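Local structure of Rod shape-determining protein (MreC) (Helicobacter pylori, 5LP5) at residues L149-Y157 with F169-L178. The protein probably helps to organise the cell-wall elongation machinery that maintains rod shape, and binds the peptidoglycan-synthesising penicillin-binding protein PBP2. Sequence-based numbering, arbitrary orientation.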
ATOM      1  N   LEU C 149     -12.757 -30.415  -0.282  1.00 25.05           N
ATOM      2  CA  LEU C 149     -13.463 -29.776   0.818  1.00 24.67           C
ATOM      3  C   LEU C 149     -12.629 -28.690   1.486  1.00 24.14           C
ATOM      4  O   LEU C 149     -11.459 -28.513   1.184  1.00 22.57           O
ATOM      5  CB  LEU C 149     -13.875 -30.828   1.844  1.00 25.17           C
ATOM      6  CG  LEU C 149     -14.701 -31.993   1.276  1.00 25.53           C
ATOM      7  CD1 LEU C 149     -15.027 -33.006   2.356  1.00 25.73           C
ATOM      8  CD2 LEU C 149     -15.987 -31.516   0.612  1.00 25.36           C
ATOM      9  N   ASN C 150     -13.256 -27.966   2.408  1.00 24.84           N
ATOM     10  CA  ASN C 150     -12.594 -26.878   3.138  1.00 25.81           C
ATOM     11  C   ASN C 150     -11.287 -27.421   3.748  1.00 25.56           C
ATOM     12  O   ASN C 150     -11.246 -28.478   4.378  1.00 24.65           O
ATOM     13  CB  ASN C 150     -13.451 -26.308   4.282  1.00 26.39           C
ATOM     14  CG  ASN C 150     -14.488 -25.303   3.828  1.00 27.01           C
ATOM     15  OD1 ASN C 150     -14.304 -24.585   2.836  1.00 29.24           O
ATOM     16  ND2 ASN C 150     -15.595 -25.222   4.586  1.00 27.07           N
ATOM     17  N   ALA C 151     -10.207 -26.699   3.505  1.00 25.70           N
ATOM     18  CA  ALA C 151      -8.890 -27.051   4.047  1.00 26.94           C
ATOM     19  C   ALA C 151      -8.101 -28.007   3.195  1.00 27.77           C
ATOM     20  O   ALA C 151      -6.932 -28.239   3.506  1.00 27.37           O
ATOM     21  CB  ALA C 151      -8.971 -27.561   5.485  1.00 27.33           C
ATOM     22  N   HIS C 152      -8.665 -28.498   2.091  1.00 29.52           N
ATOM     23  CA  HIS C 152      -7.844 -29.179   1.065  1.00 33.90           C
ATOM     24  C   HIS C 152      -6.924 -28.178   0.351  1.00 36.10           C
ATOM     25  O   HIS C 152      -7.286 -27.029   0.152  1.00 37.18           O
ATOM     26  CB  HIS C 152      -8.731 -29.942   0.053  1.00 34.21           C
ATOM     27  CG  HIS C 152      -7.973 -30.830  -0.894  1.00 36.28           C
ATOM     28  ND1 HIS C 152      -6.989 -31.697  -0.480  1.00 38.52           N
ATOM     29  CD2 HIS C 152      -8.047 -30.972  -2.240  1.00 37.06           C
ATOM     30  CE1 HIS C 152      -6.511 -32.356  -1.522  1.00 38.85           C
ATOM     31  NE2 HIS C 152      -7.123 -31.918  -2.604  1.00 38.00           N
ATOM     32  N   LYS C 153      -5.741 -28.624  -0.032  1.00 39.65           N
ATOM     33  CA  LYS C 153      -4.788 -27.832  -0.819  1.00 44.47           C
ATOM     34  C   LYS C 153      -5.417 -27.084  -2.020  1.00 39.96           C
ATOM     35  O   LYS C 153      -4.997 -25.997  -2.378  1.00 36.85           O
ATOM     36  CB  LYS C 153      -3.660 -28.775  -1.318  1.00 53.18           C
ATOM     37  CG  LYS C 153      -2.418 -28.139  -1.913  1.00 63.36           C
ATOM     38  CD  LYS C 153      -1.421 -29.206  -2.359  1.00 71.91           C
ATOM     39  CE  LYS C 153      -0.292 -28.585  -3.188  1.00 77.86           C
ATOM     40  NZ  LYS C 153       0.909 -29.460  -3.305  1.00 82.34           N
ATOM     41  N   ARG C 154      -6.400 -27.707  -2.654  1.00 36.73           N
ATOM     42  CA  ARG C 154      -6.993 -27.199  -3.897  1.00 33.17           C
ATOM     43  C   ARG C 154      -8.270 -26.394  -3.682  1.00 30.46           C
ATOM     44  O   ARG C 154      -8.819 -25.825  -4.630  1.00 28.56           O
ATOM     45  CB  ARG C 154      -7.347 -28.379  -4.799  1.00 34.06           C
ATOM     46  CG  ARG C 154      -6.136 -29.174  -5.272  1.00 35.54           C
ATOM     47  CD  ARG C 154      -6.494 -30.192  -6.322  1.00 35.49           C
ATOM     48  NE  ARG C 154      -7.225 -29.593  -7.443  1.00 35.47           N
ATOM     49  CZ  ARG C 154      -7.723 -30.275  -8.468  1.00 34.19           C
ATOM     50  NH1 ARG C 154      -7.553 -31.582  -8.530  1.00 33.97           N
ATOM     51  NH2 ARG C 154      -8.393 -29.648  -9.427  1.00 33.99           N
ATOM     52  N   CYS C 155      -8.762 -26.373  -2.444  1.00 27.91           N
ATOM     53  CA  CYS C 155      -9.999 -25.687  -2.133  1.00 25.93           C
ATOM     54  C   CYS C 155      -9.718 -24.237  -1.871  1.00 24.79           C
ATOM     55  O   CYS C 155      -9.022 -23.904  -0.920  1.00 25.55           O
ATOM     56  CB  CYS C 155     -10.682 -26.317  -0.926  1.00 25.74           C
ATOM     57  SG  CYS C 155     -12.068 -25.337  -0.337  1.00 25.74           S
ATOM     58  N   ALA C 156     -10.255 -23.379  -2.728  1.00 23.95           N
ATOM     59  CA  ALA C 156     -10.107 -21.932  -2.597  1.00 24.25           C
ATOM     60  C   ALA C 156     -11.287 -21.217  -3.235  1.00 23.25           C
ATOM     61  O   ALA C 156     -11.798 -21.639  -4.258  1.00 22.01           O
ATOM     62  CB  ALA C 156      -8.811 -21.463  -3.246  1.00 25.43           C
ATOM     63  N   TYR C 157     -11.729 -20.129  -2.613  1.00 23.19           N
ATOM     64  CA  TYR C 157     -12.814 -19.348  -3.165  1.00 22.86           C
ATOM     65  C   TYR C 157     -12.916 -17.986  -2.507  1.00 22.64           C
ATOM     66  O   TYR C 157     -12.191 -17.715  -1.565  1.00 23.29           O
ATOM     67  CB  TYR C 157     -14.120 -20.107  -3.062  1.00 23.26           C
ATOM     68  CG  TYR C 157     -14.473 -20.653  -1.697  1.00 24.13           C
ATOM     69  CD1 TYR C 157     -15.252 -19.925  -0.816  1.00 24.77           C
ATOM     70  CD2 TYR C 157     -14.092 -21.934  -1.317  1.00 24.40           C
ATOM     71  CE1 TYR C 157     -15.617 -20.434   0.427  1.00 24.66           C
ATOM     72  CE2 TYR C 157     -14.463 -22.457  -0.083  1.00 24.39           C
ATOM     73  CZ  TYR C 157     -15.213 -21.704   0.786  1.00 24.64           C
ATOM     74  OH  TYR C 157     -15.585 -22.258   1.991  1.00 25.56           O
ATOM     75  N   PHE C 169      -9.550 -14.301   0.293  1.00 25.19           N
ATOM     76  CA  PHE C 169      -9.668 -15.616  -0.352  1.00 25.24           C
ATOM     77  C   PHE C 169      -9.433 -16.748   0.613  1.00 25.08           C
ATOM     78  O   PHE C 169      -8.557 -16.665   1.482  1.00 25.38           O
ATOM     79  CB  PHE C 169      -8.693 -15.763  -1.514  1.00 25.77           C
ATOM     80  CG  PHE C 169      -8.968 -14.840  -2.664  1.00 26.02           C
ATOM     81  CD1 PHE C 169      -9.949 -15.155  -3.597  1.00 25.06           C
ATOM     82  CD2 PHE C 169      -8.237 -13.670  -2.827  1.00 26.15           C
ATOM     83  CE1 PHE C 169     -10.198 -14.320  -4.661  1.00 24.73           C
ATOM     84  CE2 PHE C 169      -8.497 -12.830  -3.884  1.00 26.20           C
ATOM     85  CZ  PHE C 169      -9.475 -13.161  -4.807  1.00 25.48           C
ATOM     86  N   ILE C 170     -10.228 -17.794   0.465  1.00 25.37           N
ATOM     87  CA  ILE C 170     -10.170 -18.900   1.398  1.00 26.60           C
ATOM     88  C   ILE C 170      -8.931 -19.724   1.080  1.00 26.23           C
ATOM     89  O   ILE C 170      -8.652 -20.062  -0.054  1.00 27.10           O
ATOM     90  CB  ILE C 170     -11.445 -19.777   1.325  1.00 27.78           C
ATOM     91  CG1 ILE C 170     -12.619 -19.134   2.082  1.00 28.09           C
ATOM     92  CG2 ILE C 170     -11.199 -21.187   1.817  1.00 27.89           C
ATOM     93  CD1 ILE C 170     -12.558 -19.226   3.591  1.00 28.66           C
ATOM     94  N   GLY C 171      -8.181 -20.026   2.120  1.00 25.40           N
ATOM     95  CA  GLY C 171      -7.141 -21.008   2.051  1.00 26.22           C
ATOM     96  C   GLY C 171      -7.153 -21.796   3.344  1.00 27.37           C
ATOM     97  O   GLY C 171      -8.199 -22.008   3.963  1.00 25.84           O
ATOM     98  N   THR C 172      -5.968 -22.222   3.754  1.00 29.14           N
ATOM     99  CA  THR C 172      -5.803 -23.051   4.924  1.00 30.37           C
ATOM    100  C   THR C 172      -4.375 -22.902   5.389  1.00 32.31           C
ATOM    101  O   THR C 172      -3.613 -22.155   4.796  1.00 34.03           O
ATOM    102  CB  THR C 172      -6.158 -24.529   4.626  1.00 31.23           C
ATOM    103  OG1 THR C 172      -6.165 -25.294   5.840  1.00 32.34           O
ATOM    104  CG2 THR C 172      -5.218 -25.138   3.595  1.00 31.91           C
ATOM    105  N   ASN C 173      -4.009 -23.578   6.471  1.00 34.33           N
ATOM    106  CA  ASN C 173      -2.668 -23.453   7.036  1.00 35.59           C
ATOM    107  C   ASN C 173      -2.163 -24.826   7.500  1.00 38.90           C
ATOM    108  O   ASN C 173      -2.781 -25.867   7.210  1.00 38.54           O
ATOM    109  CB  ASN C 173      -2.664 -22.429   8.160  1.00 35.03           C
ATOM    110  CG  ASN C 173      -3.576 -22.815   9.317  1.00 34.97           C
ATOM    111  OD1 ASN C 173      -3.995 -23.975   9.435  1.00 35.47           O
ATOM    112  ND2 ASN C 173      -3.921 -21.827  10.166  1.00 32.54           N
ATOM    113  N   PHE C 174      -1.036 -24.844   8.206  1.00 44.23           N
ATOM    114  CA  PHE C 174      -0.412 -26.123   8.557  1.00 49.61           C
ATOM    115  C   PHE C 174      -1.188 -26.918   9.611  1.00 49.77           C
ATOM    116  O   PHE C 174      -0.989 -28.127   9.737  1.00 50.94           O
ATOM    117  CB  PHE C 174       1.065 -25.925   8.923  1.00 56.30           C
ATOM    118  CG  PHE C 174       1.946 -25.633   7.724  1.00 66.21           C
ATOM    119  CD1 PHE C 174       2.445 -26.678   6.925  1.00 70.32           C
ATOM    120  CD2 PHE C 174       2.265 -24.315   7.372  1.00 71.03           C
ATOM    121  CE1 PHE C 174       3.255 -26.412   5.828  1.00 73.96           C
ATOM    122  CE2 PHE C 174       3.072 -24.050   6.272  1.00 74.85           C
ATOM    123  CZ  PHE C 174       3.574 -25.100   5.505  1.00 76.36           C
ATOM    124  N   LYS C 175      -2.109 -26.264  10.315  1.00 49.61           N
ATOM    125  CA  LYS C 175      -2.956 -26.948  11.296  1.00 50.17           C
ATOM    126  C   LYS C 175      -4.336 -27.261  10.728  1.00 47.69           C
ATOM    127  O   LYS C 175      -5.283 -27.505  11.479  1.00 47.87           O
ATOM    128  CB  LYS C 175      -3.119 -26.082  12.552  1.00 54.81           C
ATOM    129  CG  LYS C 175      -1.846 -25.471  13.083  1.00 60.22           C
ATOM    130  CD  LYS C 175      -2.116 -24.414  14.132  1.00 65.17           C
ATOM    131  CE  LYS C 175      -0.775 -23.831  14.554  1.00 73.26           C
ATOM    132  NZ  LYS C 175      -0.867 -22.765  15.593  1.00 78.69           N
ATOM    133  N   GLN C 176      -4.449 -27.258   9.404  1.00 46.91           N
ATOM    134  CA  GLN C 176      -5.725 -27.459   8.714  1.00 47.48           C
ATOM    135  C   GLN C 176      -6.902 -26.663   9.317  1.00 45.02           C
ATOM    136  O   GLN C 176      -8.001 -27.201   9.521  1.00 45.63           O
ATOM    137  CB  GLN C 176      -6.051 -28.957   8.615  1.00 50.19           C
ATOM    138  CG  GLN C 176      -5.153 -29.685   7.631  1.00 53.62           C
ATOM    139  CD  GLN C 176      -5.306 -31.181   7.685  1.00 54.77           C
ATOM    140  OE1 GLN C 176      -5.284 -31.798   8.767  1.00 54.33           O
ATOM    141  NE2 GLN C 176      -5.449 -31.783   6.508  1.00 55.33           N
ATOM    142  N   GLU C 177      -6.653 -25.381   9.596  1.00 39.83           N
ATOM    143  CA  GLU C 177      -7.694 -24.438   9.983  1.00 35.99           C
ATOM    144  C   GLU C 177      -8.125 -23.720   8.717  1.00 33.51           C
ATOM    145  O   GLU C 177      -7.325 -23.491   7.824  1.00 35.85           O
ATOM    146  CB  GLU C 177      -7.175 -23.403  10.993  1.00 35.33           C
ATOM    147  CG  GLU C 177      -6.393 -23.995  12.153  1.00 36.48           C
ATOM    148  CD  GLU C 177      -6.087 -22.992  13.246  1.00 36.72           C
ATOM    149  OE1 GLU C 177      -5.202 -22.123  13.018  1.00 36.72           O
ATOM    150  OE2 GLU C 177      -6.719 -23.094  14.332  1.00 35.69           O
ATOM    151  N   LEU C 178      -9.399 -23.381   8.630  1.00 30.05           N
ATOM    152  CA  LEU C 178      -9.882 -22.596   7.511  1.00 27.45           C
ATOM    153  C   LEU C 178      -9.465 -21.151   7.689  1.00 26.42           C
ATOM    154  O   LEU C 178      -9.710 -20.573   8.713  1.00 27.18           O
ATOM    155  CB  LEU C 178     -11.413 -22.717   7.392  1.00 26.48           C
ATOM    156  CG  LEU C 178     -11.954 -22.245   6.052  1.00 25.80           C
ATOM    157  CD1 LEU C 178     -11.382 -23.115   4.954  1.00 25.98           C
ATOM    158  CD2 LEU C 178     -13.462 -22.341   6.019  1.00 26.23           C
TER
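Tyr157 and Ile170 meet at the junction between the two six-stranded antiparallel beta-barrels of MreC, an example of how a linker can be joined to a barrel by one backbone bond, packing and a buried polar pair. Linker 149-157 leaves strand 144-149 of one barrel and turns twice before strand 158-161 of the other, meeting that barrel's hairpin end 169-178. The backbone hydrogen bond, from Ile170 N to Tyr157 O (2.8 Å), is nearly straight at 172°. Weaker CA-H...O contacts flank it, Phe169 CA reaching the same oxygen and Ala156 CA reaching Ile170 O.

In the van der Waals packing, Ile170 lays CG1 over one face of the Tyr157 ring, 4.0 Å from its centroid, in a CH-pi contact. Both Leu178 methyls rest against the Asn150 amide, Leu178 CD2 lying 3.8 Å from Asn150 CG. Thr172 straddles Ala151, OG1 3.6 Å from Ala151 CB and CG2 near Ala151 O. On the PBP2 side, the Phe169 ring stacks on Tyr134 of the penicillin-binding protein chain.

Polar bonds fix the packed groups. Asn150 ND2 is held by the carbonyls of Ala134 and Phe231, which leaves OD1 turned to the tyrosine. Tyr157 CG sits between its backbone N and carbonyl carbon (chi1 52°), bringing the ring back beside Ile170 although the CB bond points away, and Tyr157 OH donates to an in-plane lone pair of Asn150 OD1 at 2.8 Å.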